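Local coordinates for putative capsular polysaccharide biosynthesis protein (Streptococcus pneumoniae serotype 4, PDB 6EWJ) that is probably a pyridoxal-phosphate-dependent sugar aminotransferase of the DegT/DnrJ/EryC1 family, acting in the biosynthesis of pneumococcal teichoic acid, at residues Leu68-Glu76 with Met228-Ser236; Val135-Asp143 with Leu307-Arg318. All coordinates share one frame; numbering follows the deposited sequence.

Contact 1: Leu68-Glu76 with Met228-Ser236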
# COMPACT_ATOMS: atom_id res chain seq x y z
N LEU A 68 4.01 -3.58 10.06
CA LEU A 68 3.46 -4.18 11.28
C LEU A 68 2.34 -5.18 10.95
O LEU A 68 2.32 -6.32 11.44
CB LEU A 68 2.95 -3.09 12.22
CG LEU A 68 2.74 -3.39 13.70
CD1 LEU A 68 3.95 -4.03 14.38
CD2 LEU A 68 2.31 -2.11 14.43
N GLU A 69 1.43 -4.80 10.07
CA GLU A 69 0.44 -5.78 9.59
C GLU A 69 1.08 -7.05 9.05
O GLU A 69 0.59 -8.18 9.34
CB GLU A 69 -0.56 -5.19 8.56
CG GLU A 69 -1.76 -6.08 8.35
CD GLU A 69 -2.97 -5.39 7.69
OE1 GLU A 69 -3.13 -4.15 7.79
OE2 GLU A 69 -3.82 -6.10 7.08
N LEU A 70 2.07 -6.90 8.16
CA LEU A 70 2.67 -8.10 7.55
C LEU A 70 3.35 -9.00 8.55
O LEU A 70 3.28 -10.21 8.44
CB LEU A 70 3.61 -7.77 6.39
CG LEU A 70 2.90 -7.27 5.10
CD1 LEU A 70 3.90 -7.31 3.96
CD2 LEU A 70 1.63 -8.02 4.74
N ILE A 71 3.98 -8.40 9.56
CA ILE A 71 4.56 -9.20 10.65
C ILE A 71 3.46 -10.08 11.28
O ILE A 71 3.63 -11.29 11.45
CB ILE A 71 5.23 -8.29 11.71
CG1 ILE A 71 6.47 -7.61 11.10
CG2 ILE A 71 5.60 -9.10 12.95
CD1 ILE A 71 7.06 -6.48 11.91
N LEU A 72 2.33 -9.44 11.62
CA LEU A 72 1.22 -10.18 12.14
C LEU A 72 0.73 -11.25 11.20
O LEU A 72 0.41 -12.35 11.63
CB LEU A 72 0.07 -9.25 12.53
CG LEU A 72 0.32 -8.23 13.62
CD1 LEU A 72 -0.99 -7.51 13.91
CD2 LEU A 72 0.90 -8.85 14.88
N ARG A 73 0.66 -10.94 9.89
CA ARG A 73 0.20 -11.95 8.94
C ARG A 73 1.22 -13.09 8.74
O ARG A 73 0.84 -14.24 8.56
CB ARG A 73 -0.20 -11.33 7.60
CG ARG A 73 -1.40 -10.42 7.72
CD ARG A 73 -1.82 -9.85 6.39
NE ARG A 73 -3.00 -9.01 6.56
CZ ARG A 73 -4.25 -9.42 6.72
NH1 ARG A 73 -4.60 -10.71 6.70
NH2 ARG A 73 -5.21 -8.51 6.90
N VAL A 74 2.51 -12.78 8.85
CA VAL A 74 3.57 -13.83 8.75
C VAL A 74 3.45 -14.76 9.98
O VAL A 74 3.45 -16.00 9.86
CB VAL A 74 4.96 -13.21 8.63
CG1 VAL A 74 6.05 -14.22 8.95
CG2 VAL A 74 5.14 -12.58 7.25
N LEU A 75 3.24 -14.16 11.15
CA LEU A 75 2.95 -14.93 12.36
C LEU A 75 1.60 -15.68 12.38
O LEU A 75 1.35 -16.49 13.28
CB LEU A 75 3.05 -14.01 13.58
CG LEU A 75 4.44 -13.44 13.86
CD1 LEU A 75 4.36 -12.44 14.97
CD2 LEU A 75 5.44 -14.56 14.18
N GLU A 76 0.75 -15.43 11.37
CA GLU A 76 -0.64 -15.94 11.27
C GLU A 76 -1.50 -15.65 12.52
O GLU A 76 -2.31 -16.45 12.93
CB GLU A 76 -0.65 -17.41 10.87
CG GLU A 76 -0.01 -17.65 9.51
CD GLU A 76 0.09 -19.11 9.18
OE1 GLU A 76 0.86 -19.76 9.84
OE2 GLU A 76 -0.57 -19.66 8.28
N MET A 228 12.22 -16.35 5.51
CA MET A 228 11.38 -15.33 6.16
C MET A 228 11.24 -14.11 5.26
O MET A 228 10.17 -13.55 5.11
CB MET A 228 11.98 -14.92 7.51
CG MET A 228 11.21 -13.86 8.26
SD MET A 228 9.55 -14.37 8.81
CE MET A 228 9.93 -15.33 10.26
N TYR A 229 12.36 -13.72 4.66
CA TYR A 229 12.39 -12.60 3.73
C TYR A 229 11.46 -12.89 2.58
O TYR A 229 10.65 -12.06 2.24
CB TYR A 229 13.80 -12.37 3.17
CG TYR A 229 13.93 -11.24 2.15
CD1 TYR A 229 14.00 -9.90 2.56
CD2 TYR A 229 13.96 -11.51 0.80
CE1 TYR A 229 14.13 -8.88 1.65
CE2 TYR A 229 14.08 -10.47 -0.13
CZ TYR A 229 14.18 -9.17 0.30
OH TYR A 229 14.27 -8.14 -0.60
N LYS A 230 11.59 -14.08 2.00
CA LYS A 230 10.71 -14.48 0.87
C LYS A 230 9.18 -14.47 1.22
O LYS A 230 8.35 -14.02 0.40
CB LYS A 230 11.16 -15.84 0.34
CG LYS A 230 10.42 -16.30 -0.89
CD LYS A 230 11.06 -17.55 -1.55
CE LYS A 230 10.01 -18.13 -2.58
NZ LYS A 230 9.72 -17.20 -3.72
N GLU A 231 8.82 -14.84 2.44
CA GLU A 231 7.40 -14.81 2.89
C GLU A 231 6.83 -13.39 2.96
O GLU A 231 5.67 -13.15 2.59
CB GLU A 231 7.22 -15.51 4.26
CG GLU A 231 7.13 -17.03 4.11
CD GLU A 231 7.04 -17.82 5.42
OE1 GLU A 231 6.39 -17.35 6.37
OE2 GLU A 231 7.64 -18.92 5.49
N PHE A 232 7.63 -12.43 3.43
CA PHE A 232 7.19 -11.01 3.42
C PHE A 232 7.02 -10.49 2.00
O PHE A 232 6.03 -9.78 1.69
CB PHE A 232 8.18 -10.11 4.13
CG PHE A 232 8.02 -10.07 5.61
CD1 PHE A 232 7.18 -9.18 6.20
CD2 PHE A 232 8.73 -10.94 6.42
CE1 PHE A 232 7.04 -9.15 7.59
CE2 PHE A 232 8.61 -10.89 7.80
CZ PHE A 232 7.76 -10.01 8.39
N GLN A 233 7.99 -10.83 1.14
CA GLN A 233 7.97 -10.40 -0.25
C GLN A 233 6.70 -10.81 -0.93
O GLN A 233 6.05 -9.98 -1.59
CB GLN A 233 9.19 -10.93 -1.04
CG GLN A 233 10.47 -10.17 -0.78
CD GLN A 233 10.42 -8.67 -1.03
OE1 GLN A 233 11.06 -7.91 -0.30
NE2 GLN A 233 9.69 -8.23 -2.04
N ILE A 234 6.34 -12.08 -0.73
CA ILE A 234 5.17 -12.70 -1.31
C ILE A 234 3.87 -12.04 -0.84
O ILE A 234 2.97 -11.72 -1.62
CB ILE A 234 5.20 -14.21 -1.01
CG1 ILE A 234 6.22 -14.92 -1.91
CG2 ILE A 234 3.85 -14.90 -1.26
CD1 ILE A 234 7.47 -14.12 -2.29
N LEU A 235 3.81 -11.73 0.47
CA LEU A 235 2.63 -11.05 1.00
C LEU A 235 2.50 -9.61 0.53
O LEU A 235 1.37 -9.09 0.44
CB LEU A 235 2.59 -11.07 2.55
CG LEU A 235 2.50 -12.44 3.19
CD1 LEU A 235 2.44 -12.35 4.70
CD2 LEU A 235 1.35 -13.30 2.67
N SER A 236 3.61 -8.96 0.26
CA SER A 236 3.64 -7.55 -0.15
C SER A 236 3.32 -7.34 -1.64
O SER A 236 3.04 -6.21 -2.06
CB SER A 236 5.01 -6.95 0.13
OG SER A 236 5.98 -7.37 -0.83

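Contact 2: Val135-Asp143 with Leu307-Arg318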
# COMPACT_ATOMS: atom_id res chain seq x y z
N VAL A 135 5.68 0.28 22.03
CA VAL A 135 6.00 1.41 21.19
C VAL A 135 7.19 2.18 21.73
O VAL A 135 7.25 2.51 22.94
CB VAL A 135 4.79 2.36 20.99
CG1 VAL A 135 4.29 2.95 22.28
CG2 VAL A 135 5.11 3.49 20.05
N GLU A 136 8.12 2.50 20.85
CA GLU A 136 9.34 3.14 21.23
C GLU A 136 9.08 4.65 21.09
O GLU A 136 9.56 5.34 20.20
CB GLU A 136 10.54 2.66 20.41
CG GLU A 136 10.55 1.20 20.03
CD GLU A 136 10.61 0.20 21.18
OE1 GLU A 136 10.68 0.57 22.38
OE2 GLU A 136 10.57 -1.01 20.84
N LEU A 137 8.28 5.17 22.02
CA LEU A 137 7.74 6.51 21.89
C LEU A 137 8.84 7.56 21.86
O LEU A 137 9.72 7.57 22.74
CB LEU A 137 6.80 6.84 23.03
CG LEU A 137 6.06 8.16 22.87
CD1 LEU A 137 4.95 8.07 21.82
CD2 LEU A 137 5.43 8.53 24.22
N ALA A 138 8.73 8.48 20.89
CA ALA A 138 9.65 9.57 20.67
C ALA A 138 11.09 9.15 20.34
O ALA A 138 11.96 10.00 20.18
CB ALA A 138 9.63 10.51 21.85
N GLY A 139 11.34 7.85 20.22
CA GLY A 139 12.68 7.25 19.99
C GLY A 139 13.22 6.52 21.20
O GLY A 139 14.24 5.82 21.13
N ILE A 140 12.54 6.66 22.31
CA ILE A 140 12.93 6.03 23.55
C ILE A 140 12.48 4.56 23.55
O ILE A 140 11.29 4.28 23.49
CB ILE A 140 12.29 6.78 24.73
CG1 ILE A 140 12.67 8.28 24.66
CG2 ILE A 140 12.74 6.18 26.05
CD1 ILE A 140 11.74 9.18 25.44
N VAL A 141 13.46 3.63 23.68
CA VAL A 141 13.22 2.21 23.53
C VAL A 141 12.75 1.68 24.86
O VAL A 141 13.29 2.08 25.89
CB VAL A 141 14.50 1.44 23.08
CG1 VAL A 141 14.26 -0.06 23.07
CG2 VAL A 141 14.90 1.89 21.68
N CYS A 142 11.78 0.76 24.85
CA CYS A 142 11.28 0.13 26.08
C CYS A 142 12.27 -0.78 26.86
O CYS A 142 13.35 -1.13 26.40
CB CYS A 142 10.02 -0.66 25.77
SG CYS A 142 8.66 0.45 25.23
N ASP A 143 11.86 -1.18 28.05
CA ASP A 143 12.65 -2.03 28.98
C ASP A 143 12.58 -3.47 28.47
O ASP A 143 11.76 -4.28 28.93
CB ASP A 143 12.00 -1.86 30.38
CG ASP A 143 12.74 -2.53 31.49
OD1 ASP A 143 13.80 -3.15 31.30
OD2 ASP A 143 12.16 -2.49 32.62
N LEU A 307 10.46 14.22 28.47
CA LEU A 307 10.85 12.83 28.55
C LEU A 307 12.34 12.79 28.25
O LEU A 307 12.80 13.50 27.33
CB LEU A 307 10.17 11.95 27.50
CG LEU A 307 8.70 11.70 27.53
CD1 LEU A 307 8.42 10.58 26.53
CD2 LEU A 307 8.19 11.41 28.93
N ALA A 308 13.05 11.94 28.98
CA ALA A 308 14.50 11.85 28.86
C ALA A 308 14.88 11.04 27.64
O ALA A 308 14.39 9.92 27.44
CB ALA A 308 15.13 11.25 30.11
N HIS A 309 15.69 11.66 26.80
CA HIS A 309 16.21 11.00 25.61
C HIS A 309 17.50 10.25 25.79
O HIS A 309 17.92 9.51 24.90
CB HIS A 309 16.29 12.00 24.45
CG HIS A 309 14.95 12.31 23.87
ND1 HIS A 309 14.32 11.48 22.96
CD2 HIS A 309 14.13 13.38 24.03
CE1 HIS A 309 13.18 12.03 22.57
NE2 HIS A 309 13.04 13.17 23.20
N LYS A 310 18.13 10.45 26.94
CA LYS A 310 19.35 9.75 27.26
C LYS A 310 19.16 9.19 28.66
O LYS A 310 18.85 9.96 29.55
CB LYS A 310 20.55 10.70 27.16
CG LYS A 310 21.92 10.08 27.42
CD LYS A 310 22.13 8.66 26.91
CE LYS A 310 23.64 8.34 26.74
NZ LYS A 310 23.98 6.99 26.19
N THR A 311 19.22 7.87 28.79
CA THR A 311 19.12 7.18 30.07
C THR A 311 20.31 6.21 30.23
O THR A 311 21.12 6.04 29.34
CB THR A 311 17.78 6.43 30.25
OG1 THR A 311 17.75 5.23 29.44
CG2 THR A 311 16.57 7.36 29.93
N GLU A 312 20.35 5.57 31.38
CA GLU A 312 21.27 4.49 31.67
C GLU A 312 21.28 3.40 30.61
O GLU A 312 22.35 2.90 30.22
CB GLU A 312 20.85 3.93 33.03
CG GLU A 312 21.80 2.96 33.69
CD GLU A 312 21.51 2.82 35.15
OE1 GLU A 312 20.81 1.86 35.54
OE2 GLU A 312 21.98 3.69 35.92
N THR A 313 20.08 3.08 30.09
CA THR A 313 19.91 2.05 29.05
C THR A 313 19.66 2.54 27.62
O THR A 313 19.90 1.78 26.68
CB THR A 313 18.78 1.07 29.40
OG1 THR A 313 17.54 1.77 29.52
CG2 THR A 313 19.09 0.35 30.69
N VAL A 314 19.18 3.77 27.44
CA VAL A 314 18.72 4.22 26.14
C VAL A 314 19.50 5.43 25.64
O VAL A 314 19.71 6.39 26.39
CB VAL A 314 17.20 4.59 26.18
CG1 VAL A 314 16.71 5.26 24.85
CG2 VAL A 314 16.41 3.36 26.51
N GLU A 315 19.87 5.38 24.37
CA GLU A 315 20.17 6.58 23.60
C GLU A 315 19.09 6.69 22.51
O GLU A 315 19.09 5.94 21.51
CB GLU A 315 21.57 6.50 22.97
CG GLU A 315 21.95 7.64 22.01
CD GLU A 315 22.48 8.89 22.66
OE1 GLU A 315 22.48 9.00 23.89
OE2 GLU A 315 22.87 9.81 21.93
N SER A 316 18.19 7.65 22.71
CA SER A 316 17.08 7.86 21.78
C SER A 316 17.54 8.49 20.49
O SER A 316 18.48 9.26 20.48
CB SER A 316 16.00 8.77 22.44
OG SER A 316 14.96 9.12 21.53
N SER A 317 16.86 8.14 19.38
CA SER A 317 17.03 8.84 18.08
C SER A 317 16.49 10.27 18.09
O SER A 317 16.72 11.00 17.15
CB SER A 317 16.38 8.04 16.93
OG SER A 317 15.01 7.76 17.24
N ARG A 318 15.74 10.64 19.14
CA ARG A 318 15.28 12.00 19.39
C ARG A 318 14.33 12.46 18.30
O ARG A 318 14.59 13.45 17.57
CB ARG A 318 16.45 12.95 19.58
CG ARG A 318 17.28 12.60 20.82
CD ARG A 318 18.53 13.43 20.92
NE ARG A 318 19.31 13.11 22.12
CZ ARG A 318 20.20 12.12 22.24
NH1 ARG A 318 20.43 11.26 21.23
NH2 ARG A 318 20.85 11.97 23.39

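Contact 1: Leu68-Glu76 with Met228-Ser236
R73, whose CB rests against L235 CD1, grips E69 OE2 with two nitrogens: NH2 at 2.8 Å and NE at 3.1 Å. This side-on salt bridge keeps the guanidinium on its own helix, leading away from 228-236, while E69 OE1 bonds to H99. Across the segments there is no hydrogen bond, and apolar packing carries the contact. V74 is a knob in a hole formed by M228, E231, F232 and L235. Its CG2 stands over the centre of the F232 ring, 3.8 Å from the centroid and 7° off the normal, a CH-pi contact. V74 CG1, anti to the backbone N (chi1 163°), diverges from it and meets M228 SD at 3.5 Å. L70 meets F232 CD1 through CB at 3.8 Å, and its CD2 slides past L235 CB in the opposite sense. I71 CG1 approaches F232 CZ, also at 3.8 Å. The E231 carboxylate beside V74 is held by K163 and W164. The axes of 68-74 and 228-236 approach to 10.2 Å, with 116° between their directions. I71 and F232 both touch A215 of strand 213-217, and M228, I71 and L75 reach F196 of strand 196-200, so both helices pack, steeply crossed, on the large mixed sheet.

Contact 2: Val135-Asp143 with Leu307-Arg318
I140 CD1 meets L307 CD1 at 3.8 Å and A308 O at 3.4 Å, and it also lies over one face of the H309 imidazole, offset toward the rim. R318 CB occupies the opposite face, and A138 O sits at the ring edge, in plane, 3.4 Å from H309 CE1. The ring is thus sandwiched. Further along, V314 points CG2 at V141 O (3.4 Å) and CG1 at the backbone between I140 CA and V141 N. S316 OG, anti to its own N (chi1 174°), is directed at G139, whose phi is 109°, and comes within 3.1 Å of G139 C, against bare backbone. In the next shell, S316 OG is itself fixed: it is hydrogen-bonded with H309 ND1 at 2.8 Å and accepts from R318 N at 2.9 Å, closing an ST turn. S183 OG bonds both G139 O and S317 OG, joining the segments indirectly, and C142 N donates to E136 OE1 at 2.7 Å. H179 bonds A138 N through ND1, and L137 touches Y351; both partners contact pyridoxal phosphate when it is bound, though not in this apo chain, so this loop after strand 129-132 borders the cofactor site of the aminotransferase fold.

Overall arrangement
Contacts 1 and 2 lie on opposite sides of the chain's centre, their own centres 27 Å apart and their nearest atoms about 8 Å apart, so they do not touch. Their segments alternate along the sequence, so the chain visits the two contacts in turn. Both relate to the cofactor site, which is empty here, but at different range. In contact 1 the side chain of I71 is about 9 Å from that of A64, a cofactor-binding residue in the first turn of the same helix. In contact 2 the side chain of L137 is about 3 Å from that of Y351 and about 4 Å from that of H179. Contact 1 is therefore helix packing at some remove from the site, contact 2 part of its immediate surroundings.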